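Local structure of malyl-CoA lyase/beta-methylmalyl-CoA lyase (Methylobacterium extorquens, 5UGR) at residues A[71-76]-A[98-103]; A[240-245]-A[265-270]. The protein belongs to the HpcH/HpaI aldolase/citrate lyase family, is built on a TIM barrel and carries a bound magnesium ion. All coordinates share one frame; numbering follows the deposited sequence.

Contact 1 of 2, residues A[71-76]-A[98-103]; sequences KTMMIR and RLDMIL
Met73 and Asp100 exchange two bonds ahead of the parallel pairing of Met74 with Met101, where segments 71-76 and 98-103 join neighbouring strands 72-76 and 101-104 of the TIM barrel, the two strands of a beta-alpha-beta unit. The amide N of Met73 gives a nearly straight bond (170°) to Asp100 OD2 at 2.8 Å, on the lone pair turned away from the other carboxylate oxygen, while Met73 O receives both Asp100 N and Met101 N. With chi1 at -62° the Asp100 carboxylate carbon sits beside its own backbone N, which brings OD2 back to the neighbouring segment. Arg98 NH1 forms a salt bridge with OD2 at 2.8 Å, from above the carboxylate plane, while OD1 pairs with Lys131. The same guanidinium uses NH2 to reach Lys71 O at 2.9 Å in its own plane, and also Gly69 O; Met73 CG lies over one of its faces, 3.5 Å from NH1.

Further on, Ile75 N bonds to Met101 O at 3.3 Å and Leu103 N to Ile75 O at 2.8 Å. On one face of the sheet Met74 SD rests 3.7 Å from Leu103 CB; on the other, Ile75 and Ile102 run side by side. Arg76 turns its NE to Asp42. Two charged side chains, paired to each other, thus bond backbone atoms of 71-73, and Arg98 and Lys131 together probably favour the ionised carboxylate.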
ATOM      1  N   LYS A  71      -1.747  24.117  33.134  1.00 18.57           N
ATOM      2  CA  LYS A  71      -1.360  22.716  32.803  1.00 21.00           C
ATOM      3  C   LYS A  71      -2.086  22.226  31.571  1.00 18.24           C
ATOM      4  O   LYS A  71      -3.221  22.606  31.305  1.00 20.00           O
ATOM      5  CB  LYS A  71      -1.622  21.788  33.995  1.00 21.24           C
ATOM      6  CG  LYS A  71      -0.701  22.085  35.207  1.00 21.37           C
ATOM      7  CD  LYS A  71      -1.162  21.173  36.304  1.00 29.48           C
ATOM      8  CE  LYS A  71      -0.357  21.274  37.543  1.00 32.55           C
ATOM      9  NZ  LYS A  71      -0.523  22.601  38.158  1.00 31.68           N
ATOM     10  N   THR A  72      -1.419  21.378  30.791  1.00 15.84           N
ATOM     11  CA  THR A  72      -2.119  20.647  29.728  1.00 15.40           C
ATOM     12  C   THR A  72      -2.904  19.514  30.405  1.00 16.84           C
ATOM     13  O   THR A  72      -2.294  18.607  30.977  1.00 17.73           O
ATOM     14  CB  THR A  72      -1.159  20.102  28.686  1.00 16.42           C
ATOM     15  OG1 THR A  72      -0.424  21.172  28.081  1.00 17.66           O
ATOM     16  CG2 THR A  72      -1.867  19.309  27.619  1.00 17.83           C
ATOM     17  N   MET A  73      -4.230  19.573  30.299  1.00 15.34           N
ATOM     18  CA  MET A  73      -5.104  18.637  31.001  1.00 14.14           C
ATOM     19  C   MET A  73      -5.656  17.612  30.025  1.00 13.91           C
ATOM     20  O   MET A  73      -6.230  17.944  28.971  1.00 14.95           O
ATOM     21  CB  MET A  73      -6.242  19.392  31.702  1.00 16.46           C
ATOM     22  CG  MET A  73      -5.775  20.241  32.872  1.00 18.45           C
ATOM     23  SD  MET A  73      -4.785  19.354  34.117  1.00 18.95           S
ATOM     24  CE  MET A  73      -5.933  18.033  34.586  1.00 18.33           C
ATOM     25  N   MET A  74      -5.486  16.342  30.415  1.00 14.98           N
ATOM     26  CA  MET A  74      -5.809  15.210  29.559  0.50 14.87           C
ATOM     27  C   MET A  74      -6.638  14.180  30.325  1.00 15.14           C
ATOM     28  O   MET A  74      -6.589  14.140  31.548  1.00 15.84           O
ATOM     29  CB  MET A  74      -4.469  14.607  29.068  0.50 13.44           C
ATOM     30  CG  MET A  74      -4.532  13.537  27.971  0.50 11.95           C
ATOM     31  SD  MET A  74      -2.973  13.456  27.040  0.50 12.60           S
ATOM     32  CE  MET A  74      -1.836  12.925  28.328  0.50 12.57           C
ATOM     33  N   ILE A  75      -7.346  13.328  29.592  1.00 14.24           N
ATOM     34  CA  ILE A  75      -7.907  12.113  30.174  1.00 13.13           C
ATOM     35  C   ILE A  75      -7.359  10.905  29.411  1.00 13.42           C
ATOM     36  O   ILE A  75      -7.176  10.975  28.177  1.00 14.03           O
ATOM     37  CB  ILE A  75      -9.436  12.080  30.117  1.00 13.75           C
ATOM     38  CG1 ILE A  75     -10.008  12.323  28.682  1.00 14.45           C
ATOM     39  CG2 ILE A  75     -10.033  13.065  31.106  1.00 16.34           C
ATOM     40  CD1 ILE A  75     -11.502  12.267  28.479  1.00 15.40           C
ATOM     41  N   ARG A  76      -7.083   9.831  30.162  1.00 13.38           N
ATOM     42  CA  ARG A  76      -6.777   8.536  29.536  1.00 13.24           C
ATOM     43  C   ARG A  76      -8.106   7.763  29.524  1.00 13.32           C
ATOM     44  O   ARG A  76      -8.631   7.352  30.563  1.00 14.49           O
ATOM     45  CB  ARG A  76      -5.688   7.750  30.178  1.00 13.30           C
ATOM     46  CG  ARG A  76      -5.458   6.412  29.435  1.00 14.33           C
ATOM     47  CD  ARG A  76      -4.205   5.670  29.833  1.00 14.58           C
ATOM     48  NE  ARG A  76      -4.160   5.277  31.254  1.00 13.42           N
ATOM     49  CZ  ARG A  76      -3.126   4.665  31.826  1.00 12.93           C
ATOM     50  NH1 ARG A  76      -2.066   4.341  31.084  1.00 14.88           N
ATOM     51  NH2 ARG A  76      -3.058   4.447  33.144  1.00 16.82           N
ATOM     52  N   ARG A  98     -12.605  22.696  29.895  1.00 19.23           N
ATOM     53  CA  ARG A  98     -11.211  22.761  30.380  1.00 18.33           C
ATOM     54  C   ARG A  98     -10.311  21.693  29.786  1.00 17.36           C
ATOM     55  O   ARG A  98      -9.112  21.852  29.725  1.00 19.25           O
ATOM     56  CB  ARG A  98     -11.150  22.758  31.910  1.00 20.21           C
ATOM     57  CG  ARG A  98      -9.758  22.852  32.536  1.00 20.65           C
ATOM     58  CD  ARG A  98      -9.098  24.146  32.155  1.00 21.53           C
ATOM     59  NE  ARG A  98      -7.743  24.313  32.629  1.00 23.35           N
ATOM     60  CZ  ARG A  98      -6.679  23.778  32.003  1.00 20.22           C
ATOM     61  NH1 ARG A  98      -6.850  22.962  30.958  1.00 19.58           N
ATOM     62  NH2 ARG A  98      -5.450  24.026  32.460  1.00 21.54           N
ATOM     63  N   LEU A  99     -10.897  20.568  29.386  1.00 16.16           N
ATOM     64  CA  LEU A  99     -10.094  19.489  28.810  1.00 15.93           C
ATOM     65  C   LEU A  99      -9.326  19.995  27.598  1.00 13.94           C
ATOM     66  O   LEU A  99      -9.897  20.597  26.685  1.00 16.98           O
ATOM     67  CB  LEU A  99     -11.003  18.324  28.439  1.00 15.72           C
ATOM     68  CG  LEU A  99     -10.273  17.060  28.022  1.00 14.58           C
ATOM     69  CD1 LEU A  99      -9.451  16.439  29.130  1.00 16.28           C
ATOM     70  CD2 LEU A  99     -11.261  16.066  27.405  1.00 16.98           C
ATOM     71  N   ASP A 100      -8.022  19.645  27.576  1.00 14.84           N
ATOM     72  CA  ASP A 100      -7.167  19.982  26.463  1.00 13.57           C
ATOM     73  C   ASP A 100      -6.916  18.817  25.471  1.00 14.60           C
ATOM     74  O   ASP A 100      -6.805  19.052  24.248  1.00 14.86           O
ATOM     75  CB  ASP A 100      -5.811  20.483  26.949  1.00 14.58           C
ATOM     76  CG  ASP A 100      -5.916  21.765  27.792  1.00 15.47           C
ATOM     77  OD1 ASP A 100      -6.551  22.739  27.287  1.00 16.38           O
ATOM     78  OD2 ASP A 100      -5.354  21.749  28.911  1.00 16.76           O
ATOM     79  N   MET A 101      -6.798  17.597  26.017  1.00 13.71           N
ATOM     80  CA  MET A 101      -6.347  16.480  25.202  1.00 13.73           C
ATOM     81  C   MET A 101      -6.960  15.178  25.666  1.00 13.39           C
ATOM     82  O   MET A 101      -7.406  15.056  26.811  1.00 14.26           O
ATOM     83  CB  MET A 101      -4.819  16.345  25.272  1.00 14.13           C
ATOM     84  CG  MET A 101      -4.047  17.541  24.644  1.00 16.45           C
ATOM     85  SD  MET A 101      -2.264  17.253  24.554  1.00 17.17           S
ATOM     86  CE  MET A 101      -2.257  16.005  23.253  1.00 16.81           C
ATOM     87  N   ILE A 102      -6.946  14.210  24.751  1.00 13.06           N
ATOM     88  CA  ILE A 102      -7.321  12.824  25.068  1.00 13.38           C
ATOM     89  C   ILE A 102      -6.122  11.907  24.786  1.00 12.51           C
ATOM     90  O   ILE A 102      -5.480  12.054  23.720  1.00 12.69           O
ATOM     91  CB  ILE A 102      -8.536  12.383  24.220  1.00 12.43           C
ATOM     92  CG1 ILE A 102      -9.796  13.137  24.678  1.00 13.93           C
ATOM     93  CG2 ILE A 102      -8.750  10.878  24.302  1.00 13.65           C
ATOM     94  CD1 ILE A 102     -11.011  12.973  23.793  1.00 16.59           C
ATOM     95  N   LEU A 103      -5.804  11.086  25.771  1.00 12.66           N
ATOM     96  CA  LEU A 103      -4.783  10.042  25.689  1.00 11.46           C
ATOM     97  C   LEU A 103      -5.525   8.723  25.361  1.00 13.13           C
ATOM     98  O   LEU A 103      -6.344   8.224  26.146  1.00 13.19           O
ATOM     99  CB  LEU A 103      -3.967   9.943  26.977  1.00 13.15           C
ATOM    100  CG  LEU A 103      -3.038   8.753  27.149  1.00 13.64           C
ATOM    101  CD1 LEU A 103      -2.096   8.616  25.951  1.00 13.98           C
ATOM    102  CD2 LEU A 103      -2.243   8.914  28.434  1.00 14.19           C
TER

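Contact 2 of 2, residues A[240-245]-A[265-270]; sequences SAARRC and NEVFTP
Val267 and Phe268, consecutive residues of helix 259-268, meet helix 235-248 at Ala242, Arg243 and Cys245, without any hydrogen bond between the two segments. The second segment opens with Asn265, which faces elsewhere: its side-chain amide binds Ser16 and Lys35. Glu266 follows at the exposed margin.

Val267 points at the other helix, and both methyls lie against Ala242 and Arg243. CG1, anti to the backbone N (chi1 165°), lies 3.9 Å from Ala242 CB, and CG2 is equally far from Arg243 CG. The arginine chain is extended from CG to NE and crosses the valine obliquely, so its aliphatic part supplies the contact. CG1 also stands over the centre of the Phe268 ring, a CH-pi-like placement that fills one face of the ring from the preceding residue.

Phe268 then brings the far end of its ring to the helix. Its CZ comes within 3.5 Å of Ala242 O, and CE2 packs on Ala242 CB. Cys245 SG lies in the ring plane, 3.8 Å from CZ and 88° off the ring normal, which defines an edge-on sulfur-aromatic contact. Beyond the ring, Thr269 OG1 bonds back to Asn265 O at 2.6 Å, and this hydroxyl is also bonded by Arg15.

Around this seam, Ala246 of helix 235-248 extends the surface under Val267 and Phe268, while Lys253 on barrel strand 252-255 touches both Ala242 and Phe268. Thr269 and Pro270 lean on helix 305-322, and Arg175 of the second subunit bonds to Val267 O.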
ATOM      1  N   SER A 240      18.584   8.052  35.583  1.00 15.37           N
ATOM      2  CA  SER A 240      19.325   7.380  34.528  1.00 15.32           C
ATOM      3  C   SER A 240      18.424   7.064  33.323  1.00 14.49           C
ATOM      4  O   SER A 240      18.778   7.333  32.172  1.00 14.50           O
ATOM      5  CB  SER A 240      19.982   6.088  35.050  1.00 15.85           C
ATOM      6  OG  SER A 240      20.458   5.285  33.992  1.00 16.16           O
ATOM      7  N   ALA A 241      17.260   6.491  33.576  1.00 14.38           N
ATOM      8  CA  ALA A 241      16.332   6.162  32.506  1.00 14.36           C
ATOM      9  C   ALA A 241      15.900   7.420  31.729  1.00 13.33           C
ATOM     10  O   ALA A 241      15.820   7.418  30.491  1.00 14.08           O
ATOM     11  CB  ALA A 241      15.089   5.471  33.060  1.00 16.08           C
ATOM     12  N   ALA A 242      15.608   8.490  32.482  1.00 12.82           N
ATOM     13  CA  ALA A 242      15.211   9.758  31.871  1.00 14.60           C
ATOM     14  C   ALA A 242      16.328  10.349  31.025  1.00 13.96           C
ATOM     15  O   ALA A 242      16.043  10.792  29.889  1.00 14.56           O
ATOM     16  CB  ALA A 242      14.769  10.735  32.938  1.00 14.09           C
ATOM     17  N   ARG A 243      17.556  10.417  31.566  1.00 14.27           N
ATOM     18  CA  ARG A 243      18.633  10.976  30.807  0.50 13.14           C
ATOM     19  C   ARG A 243      18.965  10.150  29.580  1.00 13.36           C
ATOM     20  O   ARG A 243      19.385  10.702  28.556  1.00 15.04           O
ATOM     21  CB  ARG A 243      19.864  11.173  31.692  0.50 13.92           C
ATOM     22  CG  ARG A 243      19.709  12.334  32.671  0.50 14.02           C
ATOM     23  CD  ARG A 243      20.875  12.399  33.679  0.50 15.83           C
ATOM     24  NE  ARG A 243      20.783  13.628  34.450  0.50 19.86           N
ATOM     25  CZ  ARG A 243      21.406  13.869  35.607  0.50 26.01           C
ATOM     26  NH1 ARG A 243      21.189  15.042  36.183  0.50 32.55           N
ATOM     27  NH2 ARG A 243      22.228  12.971  36.171  0.50 28.03           N
ATOM     28  N   ARG A 244      18.787   8.833  29.667  1.00 13.11           N
ATOM     29  CA  ARG A 244      19.071   7.957  28.534  1.00 14.20           C
ATOM     30  C   ARG A 244      18.092   8.249  27.371  1.00 13.44           C
ATOM     31  O   ARG A 244      18.512   8.495  26.223  1.00 13.59           O
ATOM     32  CB  ARG A 244      19.030   6.477  28.938  1.00 14.06           C
ATOM     33  CG  ARG A 244      19.202   5.551  27.779  1.00 14.61           C
ATOM     34  CD  ARG A 244      19.369   4.069  28.115  1.00 15.09           C
ATOM     35  NE  ARG A 244      18.197   3.474  28.728  1.00 15.68           N
ATOM     36  CZ  ARG A 244      18.014   3.269  30.031  1.00 15.81           C
ATOM     37  NH1 ARG A 244      18.937   3.574  30.944  1.00 15.51           N
ATOM     38  NH2 ARG A 244      16.900   2.698  30.432  1.00 15.94           N
ATOM     39  N   CYS A 245      16.783   8.320  27.646  1.00 14.14           N
ATOM     40  CA  CYS A 245      15.881   8.628  26.546  1.00 14.11           C
ATOM     41  C   CYS A 245      15.993  10.078  26.118  1.00 14.13           C
ATOM     42  O   CYS A 245      15.814  10.378  24.940  1.00 14.92           O
ATOM     43  CB  CYS A 245      14.478   8.211  26.853  1.00 14.86           C
ATOM     44  SG  CYS A 245      13.572   9.150  28.040  1.00 16.02           S
ATOM     45  N   ASN A 265      11.179  17.135  35.257  1.00 15.14           N
ATOM     46  CA  ASN A 265      11.348  18.519  34.863  1.00 16.36           C
ATOM     47  C   ASN A 265      12.785  18.936  34.696  1.00 17.15           C
ATOM     48  O   ASN A 265      13.125  19.716  33.777  1.00 19.57           O
ATOM     49  CB  ASN A 265      10.632  19.435  35.828  1.00 17.74           C
ATOM     50  CG  ASN A 265       9.092  19.416  35.633  1.00 18.30           C
ATOM     51  OD1 ASN A 265       8.572  18.972  34.621  1.00 18.38           O
ATOM     52  ND2 ASN A 265       8.368  19.894  36.633  1.00 17.72           N
ATOM     53  N   GLU A 266      13.645  18.465  35.595  1.00 17.02           N
ATOM     54  CA  GLU A 266      15.056  18.854  35.517  1.00 18.32           C
ATOM     55  C   GLU A 266      15.733  18.243  34.277  1.00 17.12           C
ATOM     56  O   GLU A 266      16.459  18.924  33.557  1.00 20.58           O
ATOM     57  CB  GLU A 266      15.809  18.380  36.767  1.00 21.84           C
ATOM     58  CG  GLU A 266      17.311  18.706  36.698  1.00 37.62           C
ATOM     59  CD  GLU A 266      17.976  18.839  38.078  1.00 57.57           C
ATOM     60  OE1 GLU A 266      17.869  17.889  38.896  1.00 75.86           O
ATOM     61  OE2 GLU A 266      18.613  19.904  38.334  1.00 79.71           O
ATOM     62  N   VAL A 267      15.490  16.941  34.026  1.00 16.13           N
ATOM     63  CA  VAL A 267      16.201  16.266  32.950  1.00 16.40           C
ATOM     64  C   VAL A 267      15.797  16.825  31.589  1.00 16.04           C
ATOM     65  O   VAL A 267      16.682  17.035  30.737  1.00 17.84           O
ATOM     66  CB  VAL A 267      15.923  14.752  32.997  1.00 16.13           C
ATOM     67  CG1 VAL A 267      16.333  14.070  31.702  1.00 17.19           C
ATOM     68  CG2 VAL A 267      16.656  14.142  34.171  1.00 19.17           C
ATOM     69  N   PHE A 268      14.493  17.094  31.382  1.00 15.82           N
ATOM     70  CA  PHE A 268      13.985  17.441  30.063  1.00 14.50           C
ATOM     71  C   PHE A 268      13.898  18.951  29.790  1.00 17.78           C
ATOM     72  O   PHE A 268      13.396  19.369  28.739  1.00 20.06           O
ATOM     73  CB  PHE A 268      12.629  16.760  29.815  1.00 13.98           C
ATOM     74  CG  PHE A 268      12.717  15.256  29.756  1.00 15.28           C
ATOM     75  CD1 PHE A 268      13.162  14.628  28.608  1.00 13.43           C
ATOM     76  CD2 PHE A 268      12.429  14.485  30.840  1.00 14.90           C
ATOM     77  CE1 PHE A 268      13.252  13.250  28.555  1.00 15.52           C
ATOM     78  CE2 PHE A 268      12.518  13.111  30.794  1.00 14.87           C
ATOM     79  CZ  PHE A 268      12.970  12.479  29.659  1.00 15.68           C
ATOM     80  N   THR A 269      14.384  19.768  30.727  1.00 17.64           N
ATOM     81  CA  THR A 269      14.630  21.175  30.422  1.00 19.23           C
ATOM     82  C   THR A 269      15.681  21.237  29.281  1.00 22.45           C
ATOM     83  O   THR A 269      16.734  20.645  29.396  1.00 23.53           O
ATOM     84  CB  THR A 269      15.085  21.857  31.690  1.00 21.94           C
ATOM     85  OG1 THR A 269      13.974  21.892  32.598  1.00 21.61           O
ATOM     86  CG2 THR A 269      15.508  23.314  31.406  1.00 23.35           C
ATOM     87  N   PRO A 270      15.415  21.994  28.200  1.00 24.97           N
ATOM     88  CA  PRO A 270      16.463  22.100  27.153  1.00 25.79           C
ATOM     89  C   PRO A 270      17.702  22.840  27.650  1.00 25.37           C
ATOM     90  O   PRO A 270      17.587  23.681  28.549  1.00 26.94           O
ATOM     91  CB  PRO A 270      15.773  22.874  26.022  1.00 27.86           C
ATOM     92  CG  PRO A 270      14.582  23.512  26.641  1.00 32.45           C
ATOM     93  CD  PRO A 270      14.188  22.697  27.832  1.00 27.08           C
TER

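In the fold
Contacts 1 and 2 occupy opposite sides of the chain's centre, with their own centres 23 Å apart and their nearest atoms about 9 Å apart, so neither touches the other. Contact 1 joins the third and fourth strands of the eight-stranded barrel in a beta-alpha-beta unit through helix 85-95; contact 2 pairs two helices outside the barrel, flanking the eighth strand in sequence. The magnesium ion held by Asp45, Glu140 and Asp167 lies beside contact 1: the side chain of Arg76 is about 4 Å from it and touches Asp45. Contact 2 instead borders the second subunit, which packs against helix 235-248.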